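Local structure of C-C motif chemokine 1 (Homo sapiens, 4OIK) at residues F8-F13 against G39-L44; C27-S32 against L66-S71. The protein acts as a chemokine that binds the receptor CCR8 and attracts monocytes but not neutrophils. One frame throughout, in Å; residues are numbered along the deposited sequence.

Contact 1. Residues F8-F13 against G39-L44; sequences FSRCCF and GLIFKL. With SO4 (sulfate ion), chain H.
C12 and I41 meet where the N-terminal segment F8-F13 passes the start of strand G39-L44, SG of C12 resting on CG1 of I41 at 3.6 Å. With SG beside the backbone N and anti to the carbonyl carbon (chi1 -78°), the sulfur is turned toward CG1 of I41, and O of L40 is 3.8 Å away from it. CB of C12 stands 4.4 Å from CA of G39, where the glycine has no side chain in the way. The other arm of the contact is R10. Its CB sits 3.9 Å from CD1 of I41, so the isoleucine branch reaches from the cysteine sulfur at CG1 to the foot of the arginine at its end. From CG the chain runs extended to NE and leaves strand 39-44. CD comes no nearer than 4.0 Å to O4 of the sulfate, whereas NE donates to that same O4 in a 2.9 Å hydrogen bond with an N-H...O angle of 163°. NH1 adds a longer, weak bond to O1 (3.3 Å), and the sulfate therefore lies along one edge of the guanidinium. CZ, at the edge of the F8 ring, lies close to O4, near the ring plane. R10 of the second subunit binds the same ion through NH2, and S9 and C11 pair with that subunit in an antiparallel ladder. C11 is tied to C35 in the loop before strand 39-44 and C12 to C51 on strand 49-53: the adjacent-cysteine motif of CC chemokines, which pins the N-terminal segment to that loop and to the sheet.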
loop_
_atom_site.group_PDB
_atom_site.type_symbol
_atom_site.label_atom_id
_atom_site.label_comp_id
_atom_site.label_asym_id
_atom_site.label_seq_id
_atom_site.Cartn_x
_atom_site.Cartn_y
_atom_site.Cartn_z
ATOM N N PHE A 8 3.952 -5.753 -0.470
ATOM C CA PHE A 8 3.105 -5.315 -1.563
ATOM C C PHE A 8 3.723 -4.010 -2.035
ATOM O O PHE A 8 4.568 -3.425 -1.340
ATOM C CB PHE A 8 1.651 -5.163 -1.085
ATOM C CG PHE A 8 1.419 -4.076 -0.052
ATOM C CD1 PHE A 8 1.129 -2.773 -0.442
ATOM C CD2 PHE A 8 1.406 -4.376 1.300
ATOM C CE1 PHE A 8 0.903 -1.778 0.509
ATOM C CE2 PHE A 8 1.164 -3.382 2.251
ATOM C CZ PHE A 8 0.915 -2.093 1.842
ATOM N N SER A 9 3.341 -3.576 -3.218
ATOM C CA SER A 9 3.831 -2.354 -3.810
ATOM C C SER A 9 2.769 -1.286 -3.608
ATOM O O SER A 9 1.564 -1.579 -3.728
ATOM C CB SER A 9 4.043 -2.561 -5.308
ATOM O OG SER A 9 4.806 -3.725 -5.593
ATOM N N ARG A 10 3.194 -0.043 -3.355
ATOM C CA ARG A 10 2.226 1.054 -3.265
ATOM C C ARG A 10 2.260 1.731 -4.604
ATOM O O ARG A 10 3.322 2.198 -5.015
ATOM C CB ARG A 10 2.600 2.058 -2.168
ATOM C CG ARG A 10 2.553 1.463 -0.813
ATOM C CD ARG A 10 2.507 2.526 0.246
ATOM N NE ARG A 10 2.486 1.873 1.551
ATOM C CZ ARG A 10 3.573 1.619 2.259
ATOM N NH1 ARG A 10 3.479 0.988 3.419
ATOM N NH2 ARG A 10 4.767 1.988 1.810
ATOM N N CYS A 11 1.129 1.736 -5.311
ATOM C CA CYS A 11 1.030 2.310 -6.657
ATOM C C CYS A 11 -0.008 3.376 -6.737
ATOM O O CYS A 11 -1.028 3.329 -6.054
ATOM C CB CYS A 11 0.735 1.235 -7.682
ATOM S SG CYS A 11 1.822 -0.193 -7.578
ATOM N N CYS A 12 0.197 4.261 -7.681
ATOM C CA CYS A 12 -0.704 5.341 -7.977
ATOM C C CYS A 12 -1.147 5.272 -9.415
ATOM O O CYS A 12 -0.401 5.667 -10.314
ATOM C CB CYS A 12 -0.031 6.661 -7.650
ATOM S SG CYS A 12 -0.029 7.025 -5.887
ATOM N N PHE A 13 -2.365 4.752 -9.640
ATOM C CA PHE A 13 -2.934 4.679 -10.990
ATOM C C PHE A 13 -3.973 5.798 -11.295
ATOM O O PHE A 13 -4.307 5.988 -12.438
ATOM C CB PHE A 13 -3.503 3.298 -11.290
ATOM C CG PHE A 13 -2.502 2.188 -11.121
ATOM C CD1 PHE A 13 -1.461 2.025 -12.025
ATOM C CD2 PHE A 13 -2.657 1.244 -10.122
ATOM C CE1 PHE A 13 -0.538 0.998 -11.877
ATOM C CE2 PHE A 13 -1.742 0.201 -9.988
ATOM C CZ PHE A 13 -0.700 0.082 -10.876
ATOM N N GLY A 39 4.130 9.111 -10.030
ATOM C CA GLY A 39 3.174 9.405 -8.993
ATOM C C GLY A 39 3.923 9.646 -7.698
ATOM O O GLY A 39 5.085 9.242 -7.538
ATOM N N LEU A 40 3.256 10.342 -6.787
ATOM C CA LEU A 40 3.705 10.657 -5.450
ATOM C C LEU A 40 2.534 10.358 -4.535
ATOM O O LEU A 40 1.383 10.401 -4.987
ATOM C CB LEU A 40 4.015 12.148 -5.401
ATOM C CG LEU A 40 5.065 12.584 -4.421
ATOM C CD1 LEU A 40 6.451 12.125 -4.858
ATOM C CD2 LEU A 40 5.070 14.078 -4.323
ATOM N N ILE A 41 2.805 10.026 -3.268
ATOM C CA ILE A 41 1.723 9.793 -2.306
ATOM C C ILE A 41 1.866 10.838 -1.185
ATOM O O ILE A 41 2.901 10.868 -0.533
ATOM C CB ILE A 41 1.691 8.350 -1.710
ATOM C CG1 ILE A 41 1.777 7.277 -2.791
ATOM C CG2 ILE A 41 0.436 8.152 -0.825
ATOM C CD1 ILE A 41 2.089 5.889 -2.245
ATOM N N PHE A 42 0.850 11.682 -0.979
ATOM C CA PHE A 42 0.864 12.643 0.103
ATOM C C PHE A 42 0.067 12.028 1.218
ATOM O O PHE A 42 -1.042 11.539 0.973
ATOM C CB PHE A 42 0.248 13.977 -0.295
ATOM C CG PHE A 42 1.078 14.819 -1.224
ATOM C CD1 PHE A 42 2.404 15.105 -0.930
ATOM C CD2 PHE A 42 0.521 15.376 -2.368
ATOM C CE1 PHE A 42 3.166 15.901 -1.777
ATOM C CE2 PHE A 42 1.276 16.203 -3.200
ATOM C CZ PHE A 42 2.594 16.455 -2.905
ATOM N N LYS A 43 0.653 12.003 2.421
ATOM C CA LYS A 43 0.022 11.505 3.636
ATOM C C LYS A 43 -0.797 12.654 4.180
ATOM O O LYS A 43 -0.249 13.716 4.466
ATOM C CB LYS A 43 1.091 11.090 4.677
ATOM C CG LYS A 43 0.533 10.667 6.033
ATOM C CD LYS A 43 1.515 9.751 6.786
ATOM C CE LYS A 43 0.984 9.289 8.127
ATOM N NZ LYS A 43 -0.013 8.193 7.991
ATOM N N LEU A 44 -2.108 12.455 4.293
ATOM C CA LEU A 44 -2.996 13.487 4.824
ATOM C C LEU A 44 -3.293 13.179 6.297
ATOM O O LEU A 44 -2.755 12.215 6.849
ATOM C CB LEU A 44 -4.308 13.564 4.009
ATOM C CG LEU A 44 -4.208 13.632 2.469
ATOM C CD1 LEU A 44 -5.581 13.507 1.842
ATOM C CD2 LEU A 44 -3.567 14.930 2.013
HETATM S S SO4 H . 0.023 1.091 4.185
HETATM O O1 SO4 H . 0.755 0.133 5.026
HETATM O O2 SO4 H . -1.428 1.076 4.493
HETATM O O3 SO4 H . 0.567 2.500 4.360
HETATM O O4 SO4 H . 0.195 0.656 2.849
#

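Contact 2. Residues C27-S32 against L66-S71; sequences CYRNTS and LRHCPS. With NAG (2-acetamido-2-deoxy-beta-D-glucopyranose), chain E; SO4 (sulfate ion), chain I.
The Y28 ring has H68 over one face, with CA 4.3 Å above the ring centre, and L66 at its edge, where CB lies in the ring plane. The imidazole turns its own edge to that face in an offset T-shaped pair, the two planes 89° apart. One face of the imidazole in turn receives O of Y28, which stands 3.4 Å above it toward the rim. CE1 of H68 lies over a face of the R29 guanidinium, while NH2 at the edge of that group makes a weak hydrogen bond to OG of S71. The histidine thus lies across the strand between the side chains of Y28 and R29. With CG anti to the backbone N (chi1 -169°), its ring is carried back over the strand although its CB points away. Y28 and H68 also form a single backbone bridge: N of Y28 donates to O of R67 at 3.2 Å, and N of C69 donates to O of Y28 at 2.8 Å. Beside this bridge SG of C27 joins SG of C69 at 2.1 Å. A water links OH of Y28 to O of L66. N of H68 donates to O3 of a sulfate, probably from the crystallisation liquor (3.0 Å), which also takes a weak bond from NH2 of R67. Farther along the strand, ND2 of N30 is covalently bonded to an N-acetylglucosamine. The disulfide and bridge fasten the C-terminal tail, beyond helix 57-63, to the edge strand of the chemokine fold; this third disulfide is additional to the two bonds of the CC pair.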
loop_
_atom_site.group_PDB
_atom_site.type_symbol
_atom_site.label_atom_id
_atom_site.label_comp_id
_atom_site.label_asym_id
_atom_site.label_seq_id
_atom_site.Cartn_x
_atom_site.Cartn_y
_atom_site.Cartn_z
ATOM N N CYS A 27 3.446 14.609 5.180
ATOM C CA CYS A 27 4.655 14.194 4.479
ATOM C C CYS A 27 4.263 13.500 3.191
ATOM O O CYS A 27 3.072 13.351 2.895
ATOM C CB CYS A 27 5.508 13.276 5.368
ATOM S SG CYS A 27 4.589 11.920 6.149
ATOM N N TYR A 28 5.260 13.045 2.432
ATOM C CA TYR A 28 4.990 12.282 1.222
ATOM C C TYR A 28 5.698 10.909 1.233
ATOM O O TYR A 28 6.731 10.756 1.880
ATOM C CB TYR A 28 5.357 13.087 -0.047
ATOM C CG TYR A 28 6.848 13.315 -0.211
ATOM C CD1 TYR A 28 7.662 12.351 -0.800
ATOM C CD2 TYR A 28 7.442 14.496 0.219
ATOM C CE1 TYR A 28 9.037 12.538 -0.916
ATOM C CE2 TYR A 28 8.810 14.712 0.070
ATOM C CZ TYR A 28 9.603 13.730 -0.498
ATOM O OH TYR A 28 10.955 13.930 -0.636
ATOM N N ARG A 29 5.153 9.942 0.475
ATOM C CA ARG A 29 5.755 8.628 0.231
ATOM C C ARG A 29 5.979 8.530 -1.267
ATOM O O ARG A 29 5.144 9.022 -2.043
ATOM C CB ARG A 29 4.858 7.464 0.699
ATOM C CG ARG A 29 5.161 6.998 2.102
ATOM C CD ARG A 29 4.838 5.536 2.309
ATOM N NE ARG A 29 5.728 4.912 3.297
ATOM C CZ ARG A 29 6.916 4.379 3.018
ATOM N NH1 ARG A 29 7.387 4.397 1.776
ATOM N NH2 ARG A 29 7.644 3.825 3.978
ATOM N N ASN A 30 7.113 7.934 -1.684
ATOM C CA ASN A 30 7.378 7.706 -3.117
ATOM C C ASN A 30 6.682 6.387 -3.437
ATOM O O ASN A 30 6.567 5.556 -2.546
ATOM C CB ASN A 30 8.884 7.587 -3.400
ATOM C CG ASN A 30 9.447 8.615 -4.363
ATOM O OD1 ASN A 30 8.994 9.766 -4.442
ATOM N ND2 ASN A 30 10.487 8.234 -5.093
ATOM N N THR A 31 6.158 6.208 -4.656
ATOM C CA THR A 31 5.494 4.935 -4.996
ATOM C C THR A 31 6.570 3.873 -5.256
ATOM O O THR A 31 7.742 4.208 -5.466
ATOM C CB THR A 31 4.579 5.092 -6.215
ATOM O OG1 THR A 31 5.382 5.402 -7.338
ATOM C CG2 THR A 31 3.526 6.164 -6.034
ATOM N N SER A 32 6.185 2.598 -5.257
ATOM C CA SER A 32 7.142 1.518 -5.507
ATOM C C SER A 32 7.708 1.619 -6.920
ATOM O O SER A 32 6.970 1.943 -7.848
ATOM C CB SER A 32 6.488 0.169 -5.273
ATOM O OG SER A 32 5.942 0.151 -3.966
ATOM N N LEU A 66 7.947 19.457 2.038
ATOM C CA LEU A 66 7.620 18.380 2.960
ATOM C C LEU A 66 8.768 17.394 3.015
ATOM O O LEU A 66 9.551 17.314 2.060
ATOM C CB LEU A 66 6.376 17.633 2.420
ATOM C CG LEU A 66 5.069 18.407 2.268
ATOM C CD1 LEU A 66 4.166 17.723 1.278
ATOM C CD2 LEU A 66 4.364 18.562 3.620
ATOM N N ARG A 67 8.838 16.604 4.101
ATOM C CA ARG A 67 9.831 15.549 4.270
ATOM C C ARG A 67 9.174 14.205 3.848
ATOM O O ARG A 67 7.957 14.154 3.690
ATOM C CB ARG A 67 10.287 15.471 5.742
ATOM C CG ARG A 67 10.866 16.770 6.322
ATOM C CD ARG A 67 12.353 16.914 6.073
ATOM N NE ARG A 67 12.843 18.196 6.575
ATOM C CZ ARG A 67 14.081 18.654 6.409
ATOM N NH1 ARG A 67 14.431 19.831 6.914
ATOM N NH2 ARG A 67 14.977 17.940 5.736
ATOM N N HIS A 68 9.980 13.131 3.682
ATOM C CA HIS A 68 9.513 11.786 3.364
ATOM C C HIS A 68 8.845 11.188 4.617
ATOM O O HIS A 68 9.292 11.463 5.716
ATOM C CB HIS A 68 10.688 10.894 2.916
ATOM C CG HIS A 68 10.224 9.593 2.338
ATOM N ND1 HIS A 68 10.108 8.455 3.123
ATOM C CD2 HIS A 68 9.768 9.314 1.088
ATOM C CE1 HIS A 68 9.586 7.522 2.333
ATOM N NE2 HIS A 68 9.381 7.984 1.090
ATOM N N CYS A 69 7.790 10.377 4.465
ATOM C CA CYS A 69 7.117 9.789 5.632
ATOM C C CYS A 69 7.986 8.799 6.380
ATOM O O CYS A 69 8.682 8.020 5.736
ATOM C CB CYS A 69 5.775 9.172 5.250
ATOM S SG CYS A 69 4.520 10.387 4.768
ATOM N N PRO A 70 7.974 8.795 7.729
ATOM C CA PRO A 70 8.789 7.800 8.450
ATOM C C PRO A 70 8.059 6.456 8.525
ATOM O O PRO A 70 6.855 6.416 8.283
ATOM C CB PRO A 70 8.987 8.434 9.835
ATOM C CG PRO A 70 7.816 9.348 10.018
ATOM C CD PRO A 70 7.220 9.663 8.663
ATOM N N SER A 71 8.764 5.375 8.902
ATOM C CA SER A 71 8.186 4.031 9.010
ATOM C C SER A 71 8.420 3.407 10.374
ATOM O O SER A 71 9.405 3.747 11.045
ATOM C CB SER A 71 8.772 3.121 7.932
ATOM O OG SER A 71 8.366 3.523 6.634
HETATM C C1 NAG E . 11.667 9.015 -5.448
HETATM C C2 NAG E . 12.816 7.942 -5.325
HETATM C C3 NAG E . 14.109 8.443 -6.062
HETATM C C4 NAG E . 13.869 9.153 -7.424
HETATM C C5 NAG E . 12.677 10.152 -7.330
HETATM C C6 NAG E . 12.295 10.735 -8.726
HETATM C C7 NAG E . 12.609 6.702 -3.100
HETATM C C8 NAG E . 13.135 6.773 -1.696
HETATM N N2 NAG E . 13.124 7.703 -3.894
HETATM O O3 NAG E . 15.050 7.356 -6.214
HETATM O O4 NAG E . 15.077 9.825 -7.868
HETATM O O5 NAG E . 11.506 9.487 -6.786
HETATM O O6 NAG E . 11.359 11.828 -8.676
HETATM O O7 NAG E . 11.805 5.840 -3.480
HETATM S S SO4 I . 13.538 14.199 3.374
HETATM O O1 SO4 I . 14.437 15.243 3.884
HETATM O O2 SO4 I . 14.326 13.197 2.642
HETATM O O3 SO4 I . 12.834 13.547 4.501
HETATM O O4 SO4 I . 12.571 14.816 2.454
HETATM O O HOH W 1 11.272 16.801 -0.345
#

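How the contacts relate
From the N terminus, the chain first passes the CC pair, crosses to strand 25-30, turns back into strand 39-44, and reaches the tail after strand 49-53 and helix 57-63. Contact 1 closes the loop from 8-13 to 39-44; contact 2 closes a longer one from 27-32 to 66-71. Their segments alternate along the sequence, so the two loops cross and neither encloses the other. Strands 25-30 and 39-44 are antiparallel neighbours, joined by backbone bonds between R29 and I41 and between C27 and K43. Together the contacts tie both chain termini to this sheet, S32 also meeting the N-terminal segment at S9 and R10.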